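Local coordinates for PvdO (Pseudomonas aeruginosa, PDB 5HHA), which belongs to the formylglycine-generating enzyme family, binds calcium and probably acts in the periplasm in maturation of the pyoverdine chromophore, at residues L45-T54 with E154-R162; T54-E65 with I259-N267. One frame throughout, in Å; residues are numbered along the deposited sequence. Where two conformers were deposited one is given.

Interaction 1. Residues L45-T54 with E154-R162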
ATOM      1  N   LEU A  45      -6.409 -12.876  -3.228  1.00 11.22           N
ATOM      2  CA  LEU A  45      -5.881 -13.333  -1.943  1.00 13.90           C
ATOM      3  C   LEU A  45      -6.826 -14.360  -1.334  1.00 11.80           C
ATOM      4  O   LEU A  45      -8.027 -14.232  -1.415  1.00 12.50           O
ATOM      5  CB  LEU A  45      -5.691 -12.164  -0.967  1.00 11.61           C
ATOM      6  CG  LEU A  45      -4.818 -10.993  -1.450  1.00 10.82           C
ATOM      7  CD1 LEU A  45      -4.518 -10.062  -0.274  1.00 10.89           C
ATOM      8  CD2 LEU A  45      -3.527 -11.470  -2.049  1.00 11.06           C
ATOM      9  N   PRO A  46      -6.270 -15.373  -0.666  1.00 12.12           N
ATOM     10  CA  PRO A  46      -7.088 -16.431  -0.081  1.00 12.15           C
ATOM     11  C   PRO A  46      -7.813 -15.973   1.159  1.00 11.99           C
ATOM     12  O   PRO A  46      -7.391 -15.050   1.865  1.00 12.55           O
ATOM     13  CB  PRO A  46      -6.054 -17.498   0.276  1.00 13.43           C
ATOM     14  CG  PRO A  46      -4.811 -16.759   0.491  1.00 14.31           C
ATOM     15  CD  PRO A  46      -4.834 -15.613  -0.485  1.00 12.77           C
ATOM     16  N   ALA A  47      -8.956 -16.586   1.421  1.00 13.25           N
ATOM     17  CA  ALA A  47      -9.565 -16.520   2.730  1.00 13.20           C
ATOM     18  C   ALA A  47      -8.626 -17.163   3.738  1.00 13.11           C
ATOM     19  O   ALA A  47      -7.784 -17.967   3.375  1.00 15.80           O
ATOM     20  CB  ALA A  47     -10.901 -17.239   2.725  1.00 14.76           C
ATOM     21  N   GLY A  48      -8.771 -16.808   5.008  1.00 12.43           N
ATOM     22  CA  GLY A  48      -7.942 -17.358   6.066  1.00 13.74           C
ATOM     23  C   GLY A  48      -7.746 -16.353   7.169  1.00 11.84           C
ATOM     24  O   GLY A  48      -8.244 -15.236   7.090  1.00 12.87           O
ATOM     25  N   SER A  49      -7.011 -16.757   8.195  1.00 13.07           N
ATOM     26  CA  SER A  49      -6.665 -15.891   9.309  1.00 11.59           C
ATOM     27  C   SER A  49      -5.177 -15.665   9.334  1.00 11.84           C
ATOM     28  O   SER A  49      -4.389 -16.440   8.791  1.00 13.20           O
ATOM     29  CB  SER A  49      -7.053 -16.529  10.643  1.00 12.66           C
ATOM     30  OG  SER A  49      -8.430 -16.720  10.726  1.00 14.02           O
ATOM     31  N   PHE A  50      -4.789 -14.586   9.986  1.00 10.62           N
ATOM     32  CA  PHE A  50      -3.374 -14.338  10.226  1.00 11.16           C
ATOM     33  C   PHE A  50      -3.192 -13.567  11.513  1.00 10.59           C
ATOM     34  O   PHE A  50      -4.117 -12.975  12.012  1.00 10.92           O
ATOM     35  CB  PHE A  50      -2.706 -13.581   9.054  1.00 11.16           C
ATOM     36  CG  PHE A  50      -2.905 -12.073   9.087  1.00  9.61           C
ATOM     37  CD1 PHE A  50      -4.160 -11.485   8.938  1.00 10.93           C
ATOM     38  CD2 PHE A  50      -1.802 -11.231   9.262  1.00 11.09           C
ATOM     39  CE1 PHE A  50      -4.303 -10.111   8.968  1.00  9.94           C
ATOM     40  CE2 PHE A  50      -1.955  -9.859   9.300  1.00  8.99           C
ATOM     41  CZ  PHE A  50      -3.203  -9.303   9.132  1.00  9.82           C
ATOM     42  N   THR A  51      -1.974 -13.556  12.032  1.00 11.12           N
ATOM     43  CA  THR A  51      -1.669 -12.769  13.201  1.00 11.35           C
ATOM     44  C   THR A  51      -1.138 -11.403  12.768  1.00  9.27           C
ATOM     45  O   THR A  51      -0.139 -11.307  12.037  1.00 10.21           O
ATOM     46  CB  THR A  51      -0.611 -13.484  14.073  1.00 12.73           C
ATOM     47  OG1 THR A  51      -1.101 -14.776  14.452  1.00 13.61           O
ATOM     48  CG2 THR A  51      -0.262 -12.668  15.310  1.00 14.36           C
ATOM     49  N   MET A  52      -1.810 -10.366  13.227  1.00  9.44           N
ATOM     50  CA  MET A  52      -1.475  -8.992  12.893  1.00  9.14           C
ATOM     51  C   MET A  52      -0.759  -8.335  14.051  1.00  8.37           C
ATOM     52  O   MET A  52      -1.117  -8.547  15.229  1.00  9.13           O
ATOM     53  CB  MET A  52      -2.766  -8.234  12.582  1.00  9.63           C
ATOM     54  CG  MET A  52      -2.544  -6.839  12.022  1.00  8.70           C
ATOM     55  SD  MET A  52      -4.132  -6.059  11.654  1.00  9.17           S
ATOM     56  CE  MET A  52      -3.603  -4.520  10.910  1.00  8.55           C
ATOM     57  N   GLY A  53       0.251  -7.534  13.725  1.00  8.65           N
ATOM     58  CA  GLY A  53       1.073  -6.864  14.710  1.00  8.81           C
ATOM     59  C   GLY A  53       2.467  -7.439  14.710  1.00  9.77           C
ATOM     60  O   GLY A  53       2.840  -8.225  13.818  1.00 10.62           O
ATOM     61  N   THR A  54       3.244  -7.085  15.724  1.00  8.96           N
ATOM     62  CA  THR A  54       4.663  -7.402  15.768  0.60  9.11           C
ATOM     63  C   THR A  54       5.063  -7.950  17.147  1.00  9.56           C
ATOM     64  O   THR A  54       4.712  -7.347  18.146  1.00  9.98           O
ATOM     65  CB  THR A  54       5.460  -6.115  15.468  0.60  8.38           C
ATOM     66  OG1 THR A  54       5.055  -5.611  14.188  0.60  7.32           O
ATOM     67  CG2 THR A  54       6.926  -6.353  15.459  0.60  8.14           C
ATOM     68  N   GLU A 154      -6.440  -1.686   6.724  1.00  7.86           N
ATOM     69  CA  GLU A 154      -5.092  -1.874   7.262  1.00  8.38           C
ATOM     70  C   GLU A 154      -4.793  -3.358   7.426  1.00  7.76           C
ATOM     71  O   GLU A 154      -3.694  -3.830   7.134  1.00  8.15           O
ATOM     72  CB  GLU A 154      -4.929  -1.136   8.586  1.00  6.99           C
ATOM     73  CG  GLU A 154      -3.478  -1.103   9.051  1.00  8.10           C
ATOM     74  CD  GLU A 154      -3.197  -0.369  10.341  1.00  8.76           C
ATOM     75  OE1 GLU A 154      -4.139   0.045  11.038  1.00  9.41           O
ATOM     76  OE2 GLU A 154      -1.985  -0.175  10.612  1.00  8.86           O
ATOM     77  N   ALA A 155      -5.778  -4.103   7.917  1.00  7.89           N
ATOM     78  CA  ALA A 155      -5.594  -5.540   8.094  1.00  7.91           C
ATOM     79  C   ALA A 155      -5.348  -6.253   6.766  1.00  7.88           C
ATOM     80  O   ALA A 155      -4.485  -7.131   6.651  1.00  7.84           O
ATOM     81  CB  ALA A 155      -6.819  -6.121   8.783  1.00  9.19           C
ATOM     82  N   GLU A 156      -6.110  -5.895   5.729  1.00  7.51           N
ATOM     83  CA  GLU A 156      -5.901  -6.479   4.401  1.00  8.07           C
ATOM     84  C   GLU A 156      -4.498  -6.188   3.896  1.00  7.79           C
ATOM     85  O   GLU A 156      -3.853  -7.027   3.292  1.00  7.75           O
ATOM     86  CB  GLU A 156      -6.914  -5.937   3.389  1.00  9.68           C
ATOM     87  CG  GLU A 156      -8.315  -6.479   3.574  1.00  9.89           C
ATOM     88  CD  GLU A 156      -9.371  -5.749   2.766  1.00 10.29           C
ATOM     89  OE1 GLU A 156      -9.113  -4.653   2.239  1.00 10.33           O
ATOM     90  OE2 GLU A 156     -10.494  -6.300   2.685  1.00 11.55           O
ATOM     91  N   ARG A 157      -4.030  -4.970   4.153  1.00  7.63           N
ATOM     92  CA  ARG A 157      -2.718  -4.571   3.681  1.00  7.61           C
ATOM     93  C   ARG A 157      -1.623  -5.394   4.383  1.00  7.26           C
ATOM     94  O   ARG A 157      -0.714  -5.924   3.726  1.00  7.62           O
ATOM     95  CB  ARG A 157      -2.524  -3.064   3.837  1.00  8.08           C
ATOM     96  CG  ARG A 157      -1.546  -2.425   2.853  1.00  8.56           C
ATOM     97  CD  ARG A 157      -0.082  -2.761   3.116  1.00  7.04           C
ATOM     98  NE  ARG A 157       0.779  -2.042   2.178  1.00  7.43           N
ATOM     99  CZ  ARG A 157       2.102  -2.127   2.162  1.00  6.97           C
ATOM    100  NH1 ARG A 157       2.740  -2.763   3.129  1.00  7.51           N
ATOM    101  NH2 ARG A 157       2.778  -1.546   1.192  1.00  7.47           N
ATOM    102  N   GLU A 158      -1.699  -5.522   5.700  1.00  7.73           N
ATOM    103  CA  GLU A 158      -0.674  -6.327   6.386  1.00  8.21           C
ATOM    104  C   GLU A 158      -0.761  -7.796   5.962  1.00  7.62           C
ATOM    105  O   GLU A 158       0.247  -8.448   5.776  1.00  8.17           O
ATOM    106  CB  GLU A 158      -0.749  -6.194   7.902  1.00  7.10           C
ATOM    107  CG  GLU A 158       0.457  -6.884   8.596  1.00  8.06           C
ATOM    108  CD  GLU A 158       0.602  -6.600  10.080  1.00  7.19           C
ATOM    109  OE1 GLU A 158       0.484  -5.434  10.489  1.00  7.52           O
ATOM    110  OE2 GLU A 158       0.874  -7.586  10.815  1.00  8.00           O
ATOM    111  N   TYR A 159      -1.979  -8.305   5.789  1.00  7.96           N
ATOM    112  CA  TYR A 159      -2.182  -9.690   5.342  1.00  8.42           C
ATOM    113  C   TYR A 159      -1.478  -9.913   4.012  1.00  8.62           C
ATOM    114  O   TYR A 159      -0.784 -10.894   3.794  1.00  8.04           O
ATOM    115  CB  TYR A 159      -3.666  -9.936   5.190  1.00  8.81           C
ATOM    116  CG  TYR A 159      -4.112 -11.315   4.758  1.00  8.76           C
ATOM    117  CD1 TYR A 159      -3.839 -12.432   5.546  1.00  9.91           C
ATOM    118  CD2 TYR A 159      -4.915 -11.487   3.632  1.00 10.66           C
ATOM    119  CE1 TYR A 159      -4.330 -13.686   5.202  1.00 11.45           C
ATOM    120  CE2 TYR A 159      -5.389 -12.744   3.271  1.00 10.81           C
ATOM    121  CZ  TYR A 159      -5.110 -13.821   4.085  1.00 11.52           C
ATOM    122  OH  TYR A 159      -5.589 -15.098   3.816  1.00 13.63           O
ATOM    123  N   GLY A 160      -1.691  -8.985   3.095  1.00  7.79           N
ATOM    124  CA  GLY A 160      -1.143  -9.060   1.753  1.00  8.56           C
ATOM    125  C   GLY A 160       0.353  -8.868   1.703  1.00  9.06           C
ATOM    126  O   GLY A 160       1.033  -9.451   0.850  1.00  9.50           O
ATOM    127  N   ALA A 161       0.892  -8.061   2.612  1.00  7.59           N
ATOM    128  CA  ALA A 161       2.325  -7.875   2.723  1.00  7.63           C
ATOM    129  C   ALA A 161       2.991  -9.140   3.241  1.00  7.84           C
ATOM    130  O   ALA A 161       4.047  -9.527   2.749  1.00  8.32           O
ATOM    131  CB  ALA A 161       2.651  -6.700   3.643  1.00  8.66           C
ATOM    132  N   ARG A 162       2.404  -9.760   4.259  1.00  8.64           N
ATOM    133  CA  ARG A 162       3.044 -10.898   4.900  1.00  8.12           C
ATOM    134  C   ARG A 162       3.000 -12.164   4.060  1.00  9.23           C
ATOM    135  O   ARG A 162       3.954 -12.956   4.059  1.00  9.95           O
ATOM    136  CB  ARG A 162       2.394 -11.206   6.233  1.00  8.22           C
ATOM    137  CG  ARG A 162       2.661 -10.166   7.300  1.00  8.37           C
ATOM    138  CD  ARG A 162       2.047 -10.586   8.649  1.00  8.41           C
ATOM    139  NE  ARG A 162       2.419  -9.654   9.713  1.00  8.04           N
ATOM    140  CZ  ARG A 162       3.632  -9.602  10.251  1.00  7.53           C
ATOM    141  NH1 ARG A 162       4.556 -10.466   9.908  1.00  8.80           N
ATOM    142  NH2 ARG A 162       3.919  -8.668  11.133  1.00  9.17           N
TER
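Tyr159, Phe50 and Met52 carry the crossing of a strand over a helix. The Tyr159 side chain leaves the helix with CG anti to the backbone N (chi1 -179°) and runs beside the strand to Pro46, where its OH donates a 2.7 Å hydrogen bond to Pro46 O, approaching from above the carbonyl plane. Phe50 projects from the strand toward the helix. Tyr159 CB sits over one face of the phenyl ring, 4.0 Å from its centroid in a CH-pi contact, and the two rings meet obliquely, their centroids 5.3 Å apart. Glu158 CG and Arg162 CD meet the edge of the same phenyl ring.

In this FGE-sulfatase fold, strand 42-52 belongs to a mixed sheet, and helix 154-162 lies nearly at a right angle (98°) to its 48-52 portion, with Val71 of the adjoining strand also touching Phe50. Fully extended, Met52 lays its CE 3.6 Å from Ala155 CA. Past it, Gly53 N donates to Glu158 OE2 (3.0 Å, 166°) on the syn side. Arg162 grips that oxygen side-on through NE and NH2, NE at 2.8 Å, so three N-H groups converge on OE2, while Glu158 OE1 pairs with Arg250.

Interaction 2. Residues T54-E65 with I259-N267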
ATOM      1  N   THR A  54       3.244  -7.085  15.724  1.00  8.96           N
ATOM      2  CA  THR A  54       4.663  -7.402  15.768  0.60  9.11           C
ATOM      3  C   THR A  54       5.063  -7.950  17.147  1.00  9.56           C
ATOM      4  O   THR A  54       4.712  -7.347  18.146  1.00  9.98           O
ATOM      5  CB  THR A  54       5.460  -6.115  15.468  0.60  8.38           C
ATOM      6  OG1 THR A  54       5.055  -5.611  14.188  0.60  7.32           O
ATOM      7  CG2 THR A  54       6.926  -6.353  15.459  0.60  8.14           C
ATOM      8  N   PRO A  55       5.829  -9.026  17.200  1.00  9.88           N
ATOM      9  CA  PRO A  55       6.345  -9.502  18.489  1.00 11.81           C
ATOM     10  C   PRO A  55       7.200  -8.454  19.202  1.00 11.45           C
ATOM     11  O   PRO A  55       7.912  -7.709  18.548  1.00 10.41           O
ATOM     12  CB  PRO A  55       7.164 -10.737  18.101  1.00 16.25           C
ATOM     13  CG  PRO A  55       6.588 -11.177  16.762  1.00 15.28           C
ATOM     14  CD  PRO A  55       6.224  -9.893  16.084  1.00 11.93           C
ATOM     15  N   ASP A  56       7.162  -8.430  20.538  1.00 11.29           N
ATOM     16  CA  ASP A  56       7.863  -7.429  21.342  1.00 10.95           C
ATOM     17  C   ASP A  56       9.331  -7.268  21.012  1.00  9.11           C
ATOM     18  O   ASP A  56       9.851  -6.174  21.088  1.00 10.41           O
ATOM     19  CB  ASP A  56       7.768  -7.836  22.825  1.00 13.25           C
ATOM     20  CG  ASP A  56       6.357  -7.784  23.376  1.00 17.73           C
ATOM     21  OD1 ASP A  56       5.454  -7.204  22.746  1.00 17.04           O
ATOM     22  OD2 ASP A  56       6.171  -8.302  24.506  1.00 19.89           O
ATOM     23  N   ASP A  57       9.978  -8.371  20.668  1.00  8.90           N
ATOM     24  CA  ASP A  57      11.427  -8.361  20.490  1.00 10.49           C
ATOM     25  C   ASP A  57      11.898  -8.246  19.048  1.00 10.33           C
ATOM     26  O   ASP A  57      13.091  -8.349  18.768  1.00  9.91           O
ATOM     27  CB  ASP A  57      12.029  -9.606  21.157  1.00 12.90           C
ATOM     28  CG  ASP A  57      11.876  -9.580  22.669  1.00 14.83           C
ATOM     29  OD1 ASP A  57      11.776  -8.489  23.256  1.00 16.30           O
ATOM     30  OD2 ASP A  57      11.862 -10.681  23.236  1.00 19.75           O
ATOM     31  N   GLU A  58      10.992  -8.009  18.105  1.00  8.60           N
ATOM     32  CA  GLU A  58      11.387  -7.817  16.712  1.00  9.85           C
ATOM     33  C   GLU A  58      12.200  -6.547  16.585  1.00  7.15           C
ATOM     34  O   GLU A  58      11.830  -5.508  17.080  1.00  8.21           O
ATOM     35  CB  GLU A  58      10.156  -7.737  15.803  1.00  9.41           C
ATOM     36  CG  GLU A  58      10.495  -7.469  14.344  1.00  9.23           C
ATOM     37  CD  GLU A  58       9.295  -7.603  13.449  1.00 10.24           C
ATOM     38  OE1 GLU A  58       8.708  -8.708  13.380  1.00  9.87           O
ATOM     39  OE2 GLU A  58       8.936  -6.595  12.813  1.00  9.17           O
ATOM     40  N   VAL A  59      13.320  -6.650  15.888  1.00  8.52           N
ATOM     41  CA  VAL A  59      14.178  -5.485  15.664  1.00  9.11           C
ATOM     42  C   VAL A  59      13.383  -4.360  14.989  1.00  8.29           C
ATOM     43  O   VAL A  59      12.750  -4.572  13.973  1.00  8.14           O
ATOM     44  CB  VAL A  59      15.409  -5.884  14.825  1.00  9.75           C
ATOM     45  CG1 VAL A  59      16.199  -4.675  14.331  1.00 12.37           C
ATOM     46  CG2 VAL A  59      16.298  -6.842  15.645  1.00 11.00           C
ATOM     47  N   GLY A  60      13.419  -3.169  15.557  1.00  9.25           N
ATOM     48  CA  GLY A  60      12.716  -2.041  14.979  1.00  9.81           C
ATOM     49  C   GLY A  60      11.283  -1.852  15.406  1.00  8.73           C
ATOM     50  O   GLY A  60      10.696  -0.844  15.031  1.00 10.06           O
ATOM     51  N   ARG A  61      10.699  -2.774  16.176  1.00  8.25           N
ATOM     52  CA  ARG A  61       9.289  -2.691  16.470  1.00  9.58           C
ATOM     53  C   ARG A  61       8.931  -1.415  17.205  1.00  9.38           C
ATOM     54  O   ARG A  61       9.585  -1.048  18.193  1.00  9.50           O
ATOM     55  CB  ARG A  61       8.840  -3.867  17.371  1.00 12.89           C
ATOM     56  CG  ARG A  61       7.385  -3.732  17.853  1.00 13.36           C
ATOM     57  CD  ARG A  61       7.125  -4.647  19.038  1.00 11.17           C
ATOM     58  NE  ARG A  61       5.753  -4.896  19.439  1.00 15.42           N
ATOM     59  CZ  ARG A  61       5.115  -4.172  20.333  1.00 15.98           C
ATOM     60  NH1 ARG A  61       5.726  -3.150  20.890  1.00 11.63           N
ATOM     61  NH2 ARG A  61       3.865  -4.498  20.682  1.00 16.67           N
ATOM     62  N   GLN A  62       7.840  -0.783  16.791  1.00  9.21           N
ATOM     63  CA  GLN A  62       7.350   0.421  17.436  0.68  9.71           C
ATOM     64  C   GLN A  62       6.162   0.111  18.330  1.00  9.76           C
ATOM     65  O   GLN A  62       5.482  -0.890  18.155  1.00  9.80           O
ATOM     66  CB  GLN A  62       6.926   1.424  16.365  0.68 10.97           C
ATOM     67  CG  GLN A  62       7.958   1.620  15.272  0.68 12.61           C
ATOM     68  CD  GLN A  62       9.129   2.429  15.768  0.68 11.62           C
ATOM     69  OE1 GLN A  62       8.951   3.471  16.406  0.68 14.11           O
ATOM     70  NE2 GLN A  62      10.334   1.968  15.492  0.68 10.30           N
ATOM     71  N   PRO A  63       5.904   0.972  19.323  1.00 10.97           N
ATOM     72  CA  PRO A  63       4.931   0.619  20.367  1.00 11.85           C
ATOM     73  C   PRO A  63       3.490   0.443  19.927  1.00 11.20           C
ATOM     74  O   PRO A  63       2.743  -0.248  20.627  1.00 12.85           O
ATOM     75  CB  PRO A  63       5.078   1.769  21.376  1.00 13.67           C
ATOM     76  CG  PRO A  63       6.426   2.309  21.143  1.00 16.35           C
ATOM     77  CD  PRO A  63       6.750   2.119  19.707  1.00 10.68           C
ATOM     78  N   ASP A  64       3.098   1.028  18.798  1.00  9.52           N
ATOM     79  CA  ASP A  64       1.726   0.883  18.340  1.00  9.08           C
ATOM     80  C   ASP A  64       1.450  -0.411  17.592  1.00  9.57           C
ATOM     81  O   ASP A  64       0.328  -0.594  17.095  1.00  9.59           O
ATOM     82  CB  ASP A  64       1.282   2.081  17.487  1.00  9.77           C
ATOM     83  CG  ASP A  64       2.075   2.266  16.195  1.00 10.11           C
ATOM     84  OD1 ASP A  64       3.084   1.574  15.978  1.00 10.86           O
ATOM     85  OD2 ASP A  64       1.660   3.134  15.403  1.00 10.02           O
ATOM     86  N   GLU A  65       2.418  -1.327  17.531  1.00  8.88           N
ATOM     87  CA  GLU A  65       2.283  -2.562  16.757  1.00  9.22           C
ATOM     88  C   GLU A  65       1.754  -3.729  17.588  1.00  9.40           C
ATOM     89  O   GLU A  65       1.871  -4.879  17.208  1.00 10.71           O
ATOM     90  CB  GLU A  65       3.611  -2.930  16.121  1.00  8.52           C
ATOM     91  CG  GLU A  65       4.069  -1.882  15.107  1.00  9.21           C
ATOM     92  CD  GLU A  65       5.494  -2.044  14.639  1.00  8.01           C
ATOM     93  OE1 GLU A  65       5.986  -3.178  14.577  1.00 10.30           O
ATOM     94  OE2 GLU A  65       6.138  -1.053  14.264  1.00  9.27           O
ATOM     95  N   ILE A 259      14.334  -0.287   8.102  1.00  7.78           N
ATOM     96  CA  ILE A 259      13.797  -0.639   9.404  1.00  8.33           C
ATOM     97  C   ILE A 259      12.293  -0.341   9.461  1.00  8.84           C
ATOM     98  O   ILE A 259      11.568  -0.948  10.247  1.00  9.89           O
ATOM     99  CB  ILE A 259      14.577   0.129  10.532  1.00  9.25           C
ATOM    100  CG1 ILE A 259      14.365  -0.479  11.909  1.00 10.26           C
ATOM    101  CG2 ILE A 259      14.273   1.585  10.502  1.00 10.08           C
ATOM    102  CD1 ILE A 259      14.958  -1.844  12.093  1.00 11.04           C
ATOM    103  N   PHE A 260      11.809   0.560   8.598  1.00  7.66           N
ATOM    104  CA  PHE A 260      10.376   0.853   8.535  1.00  7.60           C
ATOM    105  C   PHE A 260       9.651   0.083   7.437  1.00  8.70           C
ATOM    106  O   PHE A 260       8.449   0.275   7.258  1.00  8.67           O
ATOM    107  CB  PHE A 260      10.152   2.356   8.385  1.00  7.78           C
ATOM    108  CG  PHE A 260      10.783   3.165   9.472  1.00  8.81           C
ATOM    109  CD1 PHE A 260      10.544   2.873  10.796  1.00 10.44           C
ATOM    110  CD2 PHE A 260      11.615   4.226   9.187  1.00  9.36           C
ATOM    111  CE1 PHE A 260      11.139   3.608  11.809  1.00 11.97           C
ATOM    112  CE2 PHE A 260      12.199   4.963  10.193  1.00 10.31           C
ATOM    113  CZ  PHE A 260      11.952   4.659  11.510  1.00 11.17           C
ATOM    114  N   SER A 261      10.344  -0.836   6.762  1.00  7.27           N
ATOM    115  CA  SER A 261       9.750  -1.649   5.718  1.00  8.18           C
ATOM    116  C   SER A 261       9.132  -2.936   6.233  1.00  7.58           C
ATOM    117  O   SER A 261       8.484  -3.666   5.468  1.00  8.41           O
ATOM    118  CB  SER A 261      10.804  -2.015   4.675  1.00  8.36           C
ATOM    119  OG  SER A 261      11.131  -0.897   3.863  1.00  8.49           O
ATOM    120  N   ARG A 262       9.290  -3.203   7.526  1.00  7.29           N
ATOM    121  CA  ARG A 262       8.786  -4.432   8.127  1.00  7.94           C
ATOM    122  C   ARG A 262       7.277  -4.525   7.918  1.00  6.89           C
ATOM    123  O   ARG A 262       6.577  -3.502   7.951  1.00  7.97           O
ATOM    124  CB  ARG A 262       9.081  -4.396   9.625  1.00  7.36           C
ATOM    125  CG  ARG A 262      10.553  -4.251   9.983  1.00  7.44           C
ATOM    126  CD  ARG A 262      10.805  -3.972  11.473  1.00  7.48           C
ATOM    127  NE  ARG A 262      10.115  -2.758  11.866  1.00  7.94           N
ATOM    128  CZ  ARG A 262       8.970  -2.684  12.527  1.00  7.20           C
ATOM    129  NH1 ARG A 262       8.437  -3.751  13.123  1.00  8.65           N
ATOM    130  NH2 ARG A 262       8.402  -1.518  12.693  1.00  8.10           N
ATOM    131  N   SER A 263       6.763  -5.744   7.783  1.00  7.01           N
ATOM    132  CA  SER A 263       5.354  -5.938   7.471  1.00  7.50           C
ATOM    133  C   SER A 263       4.405  -5.305   8.476  1.00  7.83           C
ATOM    134  O   SER A 263       3.268  -4.958   8.120  1.00  8.06           O
ATOM    135  CB  SER A 263       5.050  -7.417   7.359  1.00  7.66           C
ATOM    136  OG  SER A 263       5.661  -7.996   6.228  1.00  8.41           O
ATOM    137  N   GLY A 264       4.804  -5.212   9.743  1.00  7.74           N
ATOM    138  CA  GLY A 264       3.957  -4.662  10.777  1.00  8.46           C
ATOM    139  C   GLY A 264       4.100  -3.183  11.061  1.00  7.56           C
ATOM    140  O   GLY A 264       3.392  -2.658  11.909  1.00  7.91           O
ATOM    141  N   ASN A 265       4.991  -2.496  10.359  1.00  8.08           N
ATOM    142  CA  ASN A 265       5.176  -1.063  10.578  1.00  7.80           C
ATOM    143  C   ASN A 265       3.894  -0.297  10.302  1.00  7.25           C
ATOM    144  O   ASN A 265       3.230  -0.570   9.292  1.00  7.64           O
ATOM    145  CB  ASN A 265       6.305  -0.536   9.685  1.00  8.98           C
ATOM    146  CG  ASN A 265       6.843   0.841  10.153  1.00 10.30           C
ATOM    147  OD1 ASN A 265       6.435   1.882   9.682  1.00 14.64           O
ATOM    148  ND2 ASN A 265       7.767   0.806  11.048  1.00  9.75           N
ATOM    149  N   ARG A 266       3.584   0.687  11.135  1.00  7.62           N
ATOM    150  CA  ARG A 266       2.375   1.490  10.985  1.00  8.50           C
ATOM    151  C   ARG A 266       2.761   2.952  10.869  1.00  7.65           C
ATOM    152  O   ARG A 266       3.800   3.371  11.380  1.00  8.47           O
ATOM    153  CB  ARG A 266       1.448   1.336  12.211  1.00  9.36           C
ATOM    154  CG  ARG A 266       1.131  -0.102  12.545  1.00  8.00           C
ATOM    155  CD  ARG A 266       0.243  -0.224  13.769  1.00  8.85           C
ATOM    156  NE  ARG A 266      -1.137   0.079  13.401  1.00  8.84           N
ATOM    157  CZ  ARG A 266      -2.110   0.353  14.270  1.00  9.61           C
ATOM    158  NH1 ARG A 266      -1.857   0.386  15.572  1.00 10.11           N
ATOM    159  NH2 ARG A 266      -3.340   0.582  13.835  1.00 10.18           N
ATOM    160  N   ASN A 267       1.918   3.754  10.233  1.00  8.45           N
ATOM    161  CA  ASN A 267       2.102   5.199  10.208  1.00  8.86           C
ATOM    162  C   ASN A 267       0.750   5.827   9.910  1.00  8.39           C
ATOM    163  O   ASN A 267      -0.238   5.123   9.724  1.00  8.84           O
ATOM    164  CB  ASN A 267       3.171   5.562   9.165  1.00  8.33           C
ATOM    165  CG  ASN A 267       3.883   6.875   9.488  1.00  9.91           C
ATOM    166  OD1 ASN A 267       3.425   7.692  10.276  1.00 11.15           O
ATOM    167  ND2 ASN A 267       5.018   7.080   8.863  1.00 12.55           N
TER
HETATM  168  O   HOH W   1       6.593  -6.447  11.540  1.00 15.54           O
HETATM  169  O   HOH W   2      10.528   0.537  12.744  1.00 28.41           O
HETATM  170  O   HOH W   3       4.703   1.241  13.717  1.00  9.08           O
HETATM  171  O   HOH W   4       3.133   4.596  13.834  1.00 15.57           O
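A bend at chi3 (-58°) turns the Arg262 guanidinium toward the 54-65 loop, and Glu65, with CG beside its backbone N (chi1 -64°), extends to meet it, the carboxylate and guanidinium nearly coplanar. The grip is end-on and two-pronged: Arg262 NH1 donates to Glu65 OE1 at 2.9 Å and Arg262 NH2 to Glu65 OE2 at 2.8 Å, each on a syn lone pair. Arg262 NH1 also donates to Glu58 OE2 (2.9 Å), whose carboxylate stands steeply to the guanidinium, while Arg262 NE is tied back to Ile259 O at 2.8 Å. One positive group is thus held by two carboxylates, an arrangement that would be expected to favour the charged form of Arg262 and to offset the repulsion between the carboxylates.

Glu65 is itself fixed from its own loop, by Thr54 OG1 on OE1 and Gln62 N on OE2. Gly60, in the type II turn of residues 58-61, lays its carbonyl over one face of the guanidinium, and its CA packs against Ile259 CD1 (3.7 Å). Water 1 joins Thr54 OG1 and Glu58 OE2 to Gly264 N; water 2 links Gly60 O, Ile259 O and Arg262 NH2. Further along, Arg266 NH1 donates to Asp64 O at 2.8 Å.

The 54-65 loop, which connects strands 42-52 and 69-73, is thereby fastened to the segment leading into strand 266-269, itself paired with strand 247-251, with helix 154-162 alongside.

Interactions 1 and 2 meet at Thr54, where strand 42-52 passes into the loop of 54-65, and their centres lie about 15 Å apart. They also touch directly: Glu154 OE2 forms a 2.9 Å salt bridge with Arg266 NE, Glu158 CG packs 3.4 Å from Ser263 O, and Arg162 CG lies 3.6 Å from Ser263 CB. Helix 154-162 therefore faces the strand in one contact and the 259-267 segment of the other. The principle illustrated is that segments far apart in sequence can be joined through charged residues as well as apolar ones. Interaction 1 is remote from the annotated sites; in interaction 2 the Phe260 side chain is about 13 Å from the bound calcium.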